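Local coordinates for uncharacterized protein (Eubacterium siraeum, PDB 4OBM) that is of unknown function but belongs to the LytR-CpsA-Psr family, whose members in other bacteria attach glycopolymers to the cell wall, at residues E191-I196 / T202-S207; E107-V112 / T171-F176; T52-P57 / K254-G259. All coordinates share one frame; numbering follows the deposited sequence.

Contact 1: residues E191-I196 / T202-S207; sequences EYINFI and TNIEQS
I196 and T202 form the close end of this contact. The methyl CG2 of T202 approaches the last turns of the helix and lies 3.4 Å from the backbone oxygen of I196. The CG2 methyls of I196 and T202 are 4.2 Å apart, and the two side chains lie at about a right angle. T202 has OG1 anti to its backbone N (chi1 -177°), with CG2 between that N and the carbonyl carbon. CG2 is thus the branch that meets the I196 oxygen, while OG1 serves other partners. That hydroxyl gives its proton to Y97 O and accepts from I204 N at 3.1 Å, in an ST turn. The bond to I204 N is fairly straight, at 160°. Further along, I204 CG2 meets I193 CD1 at 4.3 Å. This second touch is looser, and no direct hydrogen bond joins the segments.

The outer side is wet. One water lies between Q206 OE1 and N194 ND2. Its distance to Q206 OE1, 2.5 Å, is doubtfully short, and the bond it accepts from N194 ND2 is weak. E205 is the N-cap of the short helix 206-210.

A tetraethylene glycol lies about 4 Å from the I193 side chain, probably from the crystallisation liquor. The contact closes the short link after helix 186-199. I196, T202 and I204 also pack on strand 94-100, next to the edge strand 201-202, while Y192 and F195 turn to helix 102-112.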
# COMPACT_ATOMS: atom_id res chain seq x y z
N GLU A 191 11.01 15.18 -4.10
CA GLU A 191 11.43 14.52 -5.34
C GLU A 191 10.52 13.31 -5.60
O GLU A 191 10.21 13.02 -6.75
CB GLU A 191 12.90 14.03 -5.28
CG GLU A 191 13.95 15.09 -4.98
CD GLU A 191 15.25 14.59 -4.35
OE1 GLU A 191 15.42 13.35 -4.21
OE2 GLU A 191 16.08 15.44 -3.98
N TYR A 192 10.10 12.61 -4.55
CA TYR A 192 9.27 11.42 -4.73
C TYR A 192 7.88 11.82 -5.22
O TYR A 192 7.44 11.32 -6.25
CB TYR A 192 9.20 10.56 -3.44
CG TYR A 192 10.54 10.13 -2.86
CD1 TYR A 192 11.67 10.03 -3.66
CD2 TYR A 192 10.66 9.80 -1.52
CE1 TYR A 192 12.91 9.69 -3.13
CE2 TYR A 192 11.89 9.42 -0.98
CZ TYR A 192 13.01 9.34 -1.79
OH TYR A 192 14.21 8.92 -1.27
N ILE A 193 7.25 12.80 -4.56
CA ILE A 193 5.94 13.30 -4.93
C ILE A 193 5.95 14.00 -6.29
O ILE A 193 4.95 13.92 -7.01
CB ILE A 193 5.31 14.20 -3.83
CG1 ILE A 193 3.77 14.18 -3.94
CG2 ILE A 193 5.87 15.61 -3.81
CD1 ILE A 193 3.13 12.79 -3.64
N ASN A 194 7.06 14.68 -6.66
CA ASN A 194 7.15 15.31 -7.97
C ASN A 194 7.04 14.21 -9.05
O ASN A 194 6.34 14.42 -10.05
CB ASN A 194 8.44 16.13 -8.12
CG ASN A 194 8.61 16.80 -9.47
OD1 ASN A 194 9.42 16.35 -10.29
ND2 ASN A 194 7.87 17.87 -9.73
N PHE A 195 7.66 13.03 -8.81
CA PHE A 195 7.59 11.87 -9.72
C PHE A 195 6.15 11.26 -9.74
O PHE A 195 5.65 10.93 -10.82
CB PHE A 195 8.62 10.77 -9.33
CG PHE A 195 8.45 9.51 -10.16
CD1 PHE A 195 8.87 9.47 -11.48
CD2 PHE A 195 7.82 8.39 -9.62
CE1 PHE A 195 8.66 8.32 -12.26
CE2 PHE A 195 7.61 7.25 -10.41
CZ PHE A 195 8.07 7.22 -11.71
N ILE A 196 5.52 11.07 -8.56
CA ILE A 196 4.17 10.51 -8.46
C ILE A 196 3.16 11.36 -9.27
O ILE A 196 2.46 10.82 -10.12
CB ILE A 196 3.73 10.37 -6.96
CG1 ILE A 196 4.58 9.34 -6.17
CG2 ILE A 196 2.20 10.18 -6.79
CD1 ILE A 196 4.66 7.85 -6.72
N THR A 202 -2.60 9.09 -11.34
CA THR A 202 -3.05 9.39 -9.97
C THR A 202 -4.01 10.59 -9.94
O THR A 202 -4.02 11.39 -10.87
CB THR A 202 -1.80 9.62 -9.05
OG1 THR A 202 -2.24 9.85 -7.71
CG2 THR A 202 -0.89 10.76 -9.51
N ASN A 203 -4.79 10.72 -8.84
CA ASN A 203 -5.66 11.87 -8.65
C ASN A 203 -5.15 12.68 -7.45
O ASN A 203 -5.86 13.54 -6.92
CB ASN A 203 -7.13 11.46 -8.49
CG ASN A 203 -7.40 10.62 -7.27
OD1 ASN A 203 -6.51 9.94 -6.75
ND2 ASN A 203 -8.63 10.63 -6.82
N ILE A 204 -3.91 12.37 -7.02
CA ILE A 204 -3.22 13.08 -5.93
C ILE A 204 -2.74 14.41 -6.51
O ILE A 204 -1.99 14.43 -7.49
CB ILE A 204 -2.07 12.24 -5.28
CG1 ILE A 204 -2.63 11.07 -4.45
CG2 ILE A 204 -1.12 13.11 -4.42
CD1 ILE A 204 -1.60 10.20 -3.77
N GLU A 205 -3.17 15.51 -5.92
CA GLU A 205 -2.74 16.82 -6.37
C GLU A 205 -1.69 17.34 -5.41
O GLU A 205 -1.55 16.79 -4.30
CB GLU A 205 -3.93 17.81 -6.50
CG GLU A 205 -4.95 17.46 -7.58
CD GLU A 205 -4.42 17.13 -8.98
OE1 GLU A 205 -3.50 17.83 -9.46
OE2 GLU A 205 -4.95 16.17 -9.59
N GLN A 206 -0.95 18.39 -5.81
CA GLN A 206 0.10 19.02 -5.01
C GLN A 206 -0.47 19.53 -3.66
O GLN A 206 0.20 19.42 -2.64
CB GLN A 206 0.74 20.17 -5.81
CG GLN A 206 1.92 20.85 -5.14
CD GLN A 206 3.09 19.92 -4.98
OE1 GLN A 206 3.53 19.27 -5.94
NE2 GLN A 206 3.61 19.84 -3.77
N SER A 207 -1.72 20.02 -3.66
CA SER A 207 -2.39 20.52 -2.45
C SER A 207 -2.59 19.40 -1.40
O SER A 207 -2.51 19.68 -0.21
CB SER A 207 -3.73 21.16 -2.82
OG SER A 207 -4.54 20.27 -3.57
O HOH W 1 5.59 18.43 -7.16

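Contact 2: residues E107-V112 / T171-F176; sequences ELFDMV and TVISSF
F109 and F176 form a T-shaped pair. The F109 ring turns its edge to one face of F176, with planes at 80° and centroids 5.0 Å apart. F109 CD1 sits above that face, offset toward the rim, and is 3.7 Å from F176 CE1. At another part of the F109 edge lies the terminal methyl of I173, with CD1 4.0 Å from F109 CZ. V112 comes to the far end of the F176 ring obliquely, its CB 3.7 Å from F176 CZ. The V112 side chain runs at about a right angle to F176.

F176 has CG anti to its backbone N (chi1 172°), which sends the ring across to the other helix between F109 and V112. F109 has CG beside its own N, which puts the CZ/CE1 edge of its ring against the I173 methyl. The contact is wholly apolar. The axes of the two segments come no closer than 13.0 Å and are inclined at 34°, and large side chains span the gap.

M148 of helix 145-152 packs on both rings. I173 also touches L55 of the central sheet, and its side chain is about 4 Å from a bound pentaethylene glycol, probably a crystallisation additive. Helices packed on both faces of a central mixed sheet are the architecture of LytR-CpsA-Psr domains, and this pair belongs to one face. The additive may mark an apolar pocket, consistent with the lipid-binding site of relatives.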
# COMPACT_ATOMS: atom_id res chain seq x y z
N GLU A 107 10.82 2.54 -11.39
CA GLU A 107 11.43 3.85 -11.33
C GLU A 107 11.31 4.43 -9.92
O GLU A 107 12.31 4.97 -9.43
CB GLU A 107 10.84 4.79 -12.37
CG GLU A 107 11.94 5.68 -12.92
CD GLU A 107 11.53 6.93 -13.66
OE1 GLU A 107 10.58 6.86 -14.49
OE2 GLU A 107 12.18 7.97 -13.45
N LEU A 108 10.16 4.26 -9.24
CA LEU A 108 9.99 4.72 -7.85
C LEU A 108 11.05 4.05 -6.97
O LEU A 108 11.78 4.77 -6.30
CB LEU A 108 8.58 4.47 -7.30
CG LEU A 108 8.33 4.75 -5.79
CD1 LEU A 108 8.19 6.23 -5.51
CD2 LEU A 108 7.08 4.09 -5.33
N PHE A 109 11.17 2.71 -7.01
CA PHE A 109 12.14 1.94 -6.22
C PHE A 109 13.59 2.35 -6.52
O PHE A 109 14.41 2.39 -5.61
CB PHE A 109 12.01 0.42 -6.52
CG PHE A 109 10.75 -0.33 -6.14
CD1 PHE A 109 10.10 -0.08 -4.94
CD2 PHE A 109 10.28 -1.37 -6.94
CE1 PHE A 109 8.96 -0.80 -4.58
CE2 PHE A 109 9.16 -2.11 -6.57
CZ PHE A 109 8.50 -1.82 -5.40
N ASP A 110 13.91 2.59 -7.80
CA ASP A 110 15.24 2.97 -8.29
C ASP A 110 15.66 4.35 -7.77
O ASP A 110 16.82 4.61 -7.50
CB ASP A 110 15.24 2.96 -9.83
CG ASP A 110 16.62 3.15 -10.43
OD1 ASP A 110 17.40 2.17 -10.44
OD2 ASP A 110 16.93 4.28 -10.85
N MSE A 111 14.68 5.23 -7.66
CA MSE A 111 14.80 6.59 -7.20
C MSE A 111 14.95 6.65 -5.68
O MSE A 111 15.83 7.36 -5.18
CB MSE A 111 13.53 7.33 -7.65
CG MSE A 111 13.58 8.81 -7.48
SE MSE A 111 11.80 9.49 -7.76
CE MSE A 111 12.27 11.22 -8.25
N VAL A 112 14.12 5.90 -4.94
CA VAL A 112 14.08 5.95 -3.47
C VAL A 112 15.29 5.21 -2.83
O VAL A 112 15.94 5.77 -1.93
CB VAL A 112 12.72 5.46 -2.91
CG1 VAL A 112 12.69 5.51 -1.38
CG2 VAL A 112 11.57 6.28 -3.47
N THR A 171 4.82 -7.26 3.43
CA THR A 171 6.09 -7.38 4.11
C THR A 171 7.20 -6.65 3.36
O THR A 171 7.93 -5.88 3.97
CB THR A 171 6.41 -8.89 4.26
OG1 THR A 171 5.38 -9.50 5.04
CG2 THR A 171 7.75 -9.16 4.90
N VAL A 172 7.37 -6.94 2.06
CA VAL A 172 8.41 -6.33 1.21
C VAL A 172 8.19 -4.79 1.13
O VAL A 172 9.15 -4.04 1.26
CB VAL A 172 8.43 -7.03 -0.18
CG1 VAL A 172 9.24 -6.25 -1.20
CG2 VAL A 172 8.95 -8.45 -0.06
N ILE A 173 6.93 -4.34 0.96
CA ILE A 173 6.62 -2.90 0.89
C ILE A 173 6.85 -2.25 2.27
O ILE A 173 7.35 -1.12 2.31
CB ILE A 173 5.20 -2.62 0.27
CG1 ILE A 173 5.14 -3.05 -1.22
CG2 ILE A 173 4.73 -1.16 0.45
CD1 ILE A 173 6.28 -2.52 -2.17
N SER A 174 6.54 -2.97 3.38
CA SER A 174 6.79 -2.49 4.75
C SER A 174 8.28 -2.24 4.96
O SER A 174 8.67 -1.20 5.49
CB SER A 174 6.29 -3.50 5.77
OG SER A 174 4.89 -3.38 5.97
N SER A 175 9.09 -3.20 4.50
CA SER A 175 10.55 -3.15 4.58
C SER A 175 11.10 -1.98 3.75
O SER A 175 11.98 -1.27 4.23
CB SER A 175 11.14 -4.48 4.11
OG SER A 175 10.81 -5.54 4.99
N PHE A 176 10.56 -1.77 2.55
CA PHE A 176 10.92 -0.67 1.64
C PHE A 176 10.66 0.72 2.27
O PHE A 176 11.49 1.61 2.14
CB PHE A 176 10.15 -0.80 0.30
CG PHE A 176 10.29 0.37 -0.65
CD1 PHE A 176 11.50 0.62 -1.29
CD2 PHE A 176 9.22 1.22 -0.89
CE1 PHE A 176 11.64 1.73 -2.14
CE2 PHE A 176 9.37 2.32 -1.74
CZ PHE A 176 10.57 2.56 -2.37

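Contact 3: residues T52-P57 / K254-G259; sequences TFVLMP and KALGTG
L256 has CG beside its backbone N (chi1 -50°), and from there its two methyls fork toward V54 and M56. L256 CD2 is 3.8 Å from V54 CG1. L256 CD1 is 4.1 Å from M56 SE. M56 is a selenomethionine. Its chain is extended at chi2 and bent at chi3 (70°), which leaves the selenium beside the leucine methyl. V54 CG2 lies 4.2 Å from A255 O, a marginal touch. The contact is buried and apolar, and no hydrogen bond crosses it.

A Schellman motif ends helix 246-256 right after L256. G257, with positive phi, is its C-prime residue. T258 N reaches K253 O, and G257 N makes a weak bond to K254 O at 3.2 Å. After this the chain leaves the helix, and T258 OG1 bonds to T90 O.

L256 also packs on T45 of the neighbouring strand, and M56 on A252 one turn back. L55, between V54 and M56, points away to helix 164-181. Strand 52-58 is therefore sandwiched between helices, as in a three-layer alpha-beta-alpha fold, with the C-terminal helix on one face.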
# COMPACT_ATOMS: atom_id res chain seq x y z
N THR A 52 2.23 5.59 12.33
CA THR A 52 2.35 4.36 11.55
C THR A 52 1.59 4.47 10.23
O THR A 52 0.67 5.29 10.08
CB THR A 52 1.92 3.11 12.38
OG1 THR A 52 2.50 1.94 11.79
CG2 THR A 52 0.40 2.94 12.50
N PHE A 53 2.00 3.64 9.28
CA PHE A 53 1.41 3.45 7.97
C PHE A 53 0.91 2.01 7.94
O PHE A 53 1.70 1.10 8.16
CB PHE A 53 2.44 3.76 6.87
CG PHE A 53 2.85 5.21 6.80
CD1 PHE A 53 2.15 6.12 6.01
CD2 PHE A 53 3.96 5.67 7.51
CE1 PHE A 53 2.55 7.46 5.93
CE2 PHE A 53 4.35 7.01 7.44
CZ PHE A 53 3.65 7.90 6.64
N VAL A 54 -0.41 1.79 7.77
CA VAL A 54 -1.02 0.45 7.76
C VAL A 54 -1.28 0.04 6.32
O VAL A 54 -1.99 0.74 5.59
CB VAL A 54 -2.31 0.38 8.62
CG1 VAL A 54 -2.88 -1.04 8.67
CG2 VAL A 54 -2.06 0.90 10.04
N LEU A 55 -0.72 -1.09 5.91
CA LEU A 55 -0.95 -1.59 4.55
C LEU A 55 -1.98 -2.70 4.58
O LEU A 55 -1.96 -3.51 5.48
CB LEU A 55 0.34 -2.10 3.89
CG LEU A 55 1.55 -1.15 3.85
CD1 LEU A 55 2.85 -1.94 3.80
CD2 LEU A 55 1.46 -0.22 2.65
N MSE A 56 -2.88 -2.72 3.59
CA MSE A 56 -3.90 -3.77 3.44
C MSE A 56 -3.94 -4.24 2.02
O MSE A 56 -4.54 -3.54 1.20
CB MSE A 56 -5.30 -3.32 3.88
CG MSE A 56 -5.48 -3.48 5.34
SE MSE A 56 -7.22 -3.00 5.94
CE MSE A 56 -8.24 -4.34 5.23
N PRO A 57 -3.36 -5.41 1.70
CA PRO A 57 -3.41 -5.89 0.32
C PRO A 57 -4.68 -6.73 0.09
O PRO A 57 -5.30 -7.23 1.02
CB PRO A 57 -2.13 -6.73 0.21
CG PRO A 57 -1.94 -7.28 1.59
CD PRO A 57 -2.64 -6.37 2.58
N LYS A 254 -10.32 -2.91 13.61
CA LYS A 254 -9.52 -2.86 14.85
C LYS A 254 -8.07 -2.42 14.53
O LYS A 254 -7.55 -1.54 15.21
CB LYS A 254 -9.55 -4.22 15.58
CG LYS A 254 -9.20 -4.14 17.06
CD LYS A 254 -9.43 -5.48 17.78
CE LYS A 254 -8.17 -6.29 17.98
NZ LYS A 254 -7.68 -6.91 16.71
N ALA A 255 -7.46 -3.00 13.47
CA ALA A 255 -6.12 -2.66 12.98
C ALA A 255 -6.00 -1.17 12.59
O ALA A 255 -4.90 -0.61 12.70
CB ALA A 255 -5.78 -3.53 11.78
N LEU A 256 -7.10 -0.53 12.14
CA LEU A 256 -7.13 0.89 11.74
C LEU A 256 -7.76 1.80 12.82
O LEU A 256 -7.56 3.01 12.79
CB LEU A 256 -7.89 1.08 10.40
CG LEU A 256 -7.51 0.17 9.23
CD1 LEU A 256 -8.71 -0.04 8.31
CD2 LEU A 256 -6.29 0.70 8.46
N GLY A 257 -8.49 1.20 13.76
CA GLY A 257 -9.16 1.94 14.83
C GLY A 257 -10.36 2.71 14.32
O GLY A 257 -10.62 3.82 14.79
N THR A 258 -11.09 2.13 13.34
CA THR A 258 -12.27 2.72 12.69
C THR A 258 -13.59 2.07 13.15
O THR A 258 -14.66 2.65 12.92
CB THR A 258 -12.14 2.66 11.14
OG1 THR A 258 -11.83 1.32 10.73
CG2 THR A 258 -11.11 3.64 10.60
N GLY A 259 -13.51 0.89 13.78
CA GLY A 259 -14.69 0.17 14.28
C GLY A 259 -14.38 -1.01 15.21
O GLY A 259 -13.24 -1.11 15.73
OXT GLY A 259 -15.29 -1.83 15.45

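In the fold
Contact 3 is mostly buried, while contacts 1 and 2 are partly buried. Contacts 2 and 3 lie on opposite sides of the chain's centre, with centres about 20 Å apart, and meet where S174 OG packs 3.3 Å from L55 CD1 of strand 52-58. Contacts 1 and 2 share a layer: helix 186-199 follows helix 164-181 in the chain and packs on helix 102-112, with F195 CB 3.8 Å from M111 SE. Contacts 1 and 3 do not touch. The chemistry differs with place. Contact 2 is aromatic and aliphatic, built round a ring pair. Contact 3 is aliphatic with selenium, and contact 1 mixes thin apolar packing with a water link at the surface.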